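Local atomic coordinates of acetyltransferase (Brucella abortus str. 2308 A, PDB entry 4ZBG), a protein that binds acetyl-CoA and, as a member of the GNAT family, probably transfers its acetyl group to an amine substrate. Residues R12-Q17 against T54-A59. Sequence-based numbering, arbitrary orientation.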
loop_
_atom_site.group_PDB
_atom_site.type_symbol
_atom_site.label_atom_id
_atom_site.label_comp_id
_atom_site.label_asym_id
_atom_site.label_seq_id
_atom_site.Cartn_x
_atom_site.Cartn_y
_atom_site.Cartn_z
ATOM N N ARG A 12 -1.884 -13.088 0.627
ATOM C CA ARG A 12 -2.801 -13.328 -0.477
ATOM C C ARG A 12 -3.540 -12.045 -0.817
ATOM O O ARG A 12 -3.544 -11.082 -0.036
ATOM C CB ARG A 12 -3.817 -14.414 -0.114
ATOM C CG ARG A 12 -4.674 -14.074 1.098
ATOM C CD ARG A 12 -5.873 -14.999 1.215
ATOM N NE ARG A 12 -6.634 -14.754 2.437
ATOM C CZ ARG A 12 -7.576 -13.824 2.563
ATOM N NH1 ARG A 12 -7.870 -13.029 1.542
ATOM N NH2 ARG A 12 -8.221 -13.680 3.713
ATOM N N LYS A 13 -4.164 -12.028 -1.986
ATOM C CA LYS A 13 -5.040 -10.926 -2.364
ATOM C C LYS A 13 -6.271 -10.916 -1.475
ATOM O O LYS A 13 -6.759 -11.969 -1.052
ATOM C CB LYS A 13 -5.486 -11.048 -3.819
ATOM C CG LYS A 13 -4.437 -10.661 -4.840
ATOM C CD LYS A 13 -5.024 -10.690 -6.245
ATOM C CE LYS A 13 -3.941 -10.646 -7.305
ATOM N NZ LYS A 13 -4.498 -10.905 -8.659
ATOM N N GLU A 14 -6.781 -9.724 -1.211
ATOM C CA GLU A 14 -8.000 -9.610 -0.435
ATOM C C GLU A 14 -9.161 -10.261 -1.169
ATOM O O GLU A 14 -9.152 -10.414 -2.401
ATOM C CB GLU A 14 -8.337 -8.139 -0.168
ATOM C CG GLU A 14 -9.007 -7.435 -1.337
ATOM C CD GLU A 14 -9.717 -6.148 -0.924
ATOM O OE1 GLU A 14 -9.175 -5.404 -0.083
ATOM O OE2 GLU A 14 -10.822 -5.878 -1.446
ATOM N N ARG A 15 -10.162 -10.657 -0.404
ATOM C CA ARG A 15 -11.446 -11.013 -0.973
ATOM C C ARG A 15 -12.470 -10.126 -0.276
ATOM O O ARG A 15 -12.183 -9.581 0.788
ATOM C CB ARG A 15 -11.730 -12.500 -0.779
ATOM C CG ARG A 15 -11.543 -12.991 0.619
ATOM C CD ARG A 15 -11.334 -14.494 0.597
ATOM N NE ARG A 15 -12.452 -15.200 -0.027
ATOM C CZ ARG A 15 -13.532 -15.600 0.635
ATOM N NH1 ARG A 15 -13.633 -15.350 1.933
ATOM N NH2 ARG A 15 -14.507 -16.248 0.006
ATOM N N PRO A 16 -13.649 -9.943 -0.888
ATOM C CA PRO A 16 -14.671 -9.035 -0.351
ATOM C C PRO A 16 -14.972 -9.262 1.128
ATOM O O PRO A 16 -15.209 -8.309 1.878
ATOM C CB PRO A 16 -15.907 -9.381 -1.182
ATOM C CG PRO A 16 -15.364 -9.855 -2.468
ATOM C CD PRO A 16 -14.054 -10.514 -2.185
ATOM N N GLN A 17 -14.917 -10.523 1.545
ATOM C CA GLN A 17 -15.201 -10.896 2.921
ATOM C C GLN A 17 -14.195 -10.308 3.918
ATOM O O GLN A 17 -14.461 -10.289 5.117
ATOM C CB GLN A 17 -15.267 -12.424 3.049
ATOM C CG GLN A 17 -16.458 -13.070 2.310
ATOM C CD GLN A 17 -16.270 -13.186 0.794
ATOM O OE1 GLN A 17 -15.182 -12.945 0.266
ATOM N NE2 GLN A 17 -17.341 -13.555 0.090
ATOM N N THR A 54 -6.116 -0.991 -6.839
ATOM C CA THR A 54 -5.471 -1.789 -7.868
ATOM C C THR A 54 -5.016 -3.127 -7.323
ATOM O O THR A 54 -5.204 -4.171 -7.953
ATOM C CB THR A 54 -4.251 -1.052 -8.415
ATOM O OG1 THR A 54 -4.655 0.244 -8.868
ATOM C CG2 THR A 54 -3.634 -1.825 -9.567
ATOM N N LEU A 55 -4.411 -3.084 -6.145
ATOM C CA LEU A 55 -3.910 -4.280 -5.508
ATOM C C LEU A 55 -4.076 -4.133 -4.009
ATOM O O LEU A 55 -3.761 -3.083 -3.443
ATOM C CB LEU A 55 -2.439 -4.489 -5.876
ATOM C CG LEU A 55 -1.793 -5.750 -5.319
ATOM C CD1 LEU A 55 -2.471 -6.996 -5.843
ATOM C CD2 LEU A 55 -0.318 -5.760 -5.673
ATOM N N SER A 56 -4.579 -5.185 -3.371
ATOM C CA SER A 56 -4.832 -5.166 -1.943
ATOM C C SER A 56 -4.438 -6.532 -1.421
ATOM O O SER A 56 -5.053 -7.537 -1.788
ATOM C CB SER A 56 -6.312 -4.905 -1.687
ATOM O OG SER A 56 -6.601 -4.942 -0.300
ATOM N N LEU A 57 -3.382 -6.572 -0.609
ATOM C CA LEU A 57 -2.870 -7.834 -0.081
ATOM C C LEU A 57 -3.008 -7.856 1.421
ATOM O O LEU A 57 -2.855 -6.825 2.082
ATOM C CB LEU A 57 -1.392 -8.020 -0.419
ATOM C CG LEU A 57 -0.973 -7.993 -1.885
ATOM C CD1 LEU A 57 0.530 -8.207 -1.997
ATOM C CD2 LEU A 57 -1.732 -9.027 -2.695
ATOM N N VAL A 58 -3.267 -9.046 1.953
ATOM C CA VAL A 58 -3.274 -9.266 3.390
ATOM C C VAL A 58 -2.235 -10.309 3.771
ATOM O O VAL A 58 -1.945 -11.232 3.004
ATOM C CB VAL A 58 -4.662 -9.667 3.921
ATOM C CG1 VAL A 58 -5.655 -8.528 3.754
ATOM C CG2 VAL A 58 -5.151 -10.957 3.255
ATOM N N ALA A 59 -1.679 -10.144 4.965
ATOM C CA ALA A 59 -0.899 -11.173 5.626
ATOM C C ALA A 59 -1.839 -11.822 6.630
ATOM O O ALA A 59 -2.399 -11.141 7.488
ATOM C CB ALA A 59 0.276 -10.558 6.341
#
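R12 and V58 form an antiparallel hydrogen-bonded pair, with R12 N donating to V58 O at 3.0 Å and V58 N donating to R12 O at 2.9 Å. One step on, K13 and L57 make the non-hydrogen-bonded pair, where the backbones close in and L57 CA approaches R12 O in a CA-H...O contact. A third backbone bond, from E14 N to S56 O (2.8 Å), carries the ladder just beyond the end of strand 10-13. This pairing places the first strand at the margin of the GNAT sheet, against strand 55-61, whose other edge is bonded to strand 64-76; the chain then turns off toward helix 19-30.

Among the side chains, S56 OG donates to E14 OE1 at 2.6 Å, arriving from above the carboxylate plane, 37° out of it. S56 OG also bonds H68, and E14 OE2 forms a salt bridge with R48, so both carboxylate oxygens are engaged. The R12 chain runs alongside V58 and lays one guanidinium face over CG2, with CZ 3.8 Å from that methyl. R12 NH1 reaches back to K13 O, while salt bridges to D18 and E60 pin the group's rotation. On the sheet face next to helix 100-114, in one of two modelled conformers, K13 CG, anti to its carbonyl carbon (chi1 -76°), rests 3.8 Å from L57 CD2, and the extended chain crosses the L55 side chain at about a right angle, CE loosely near CD1.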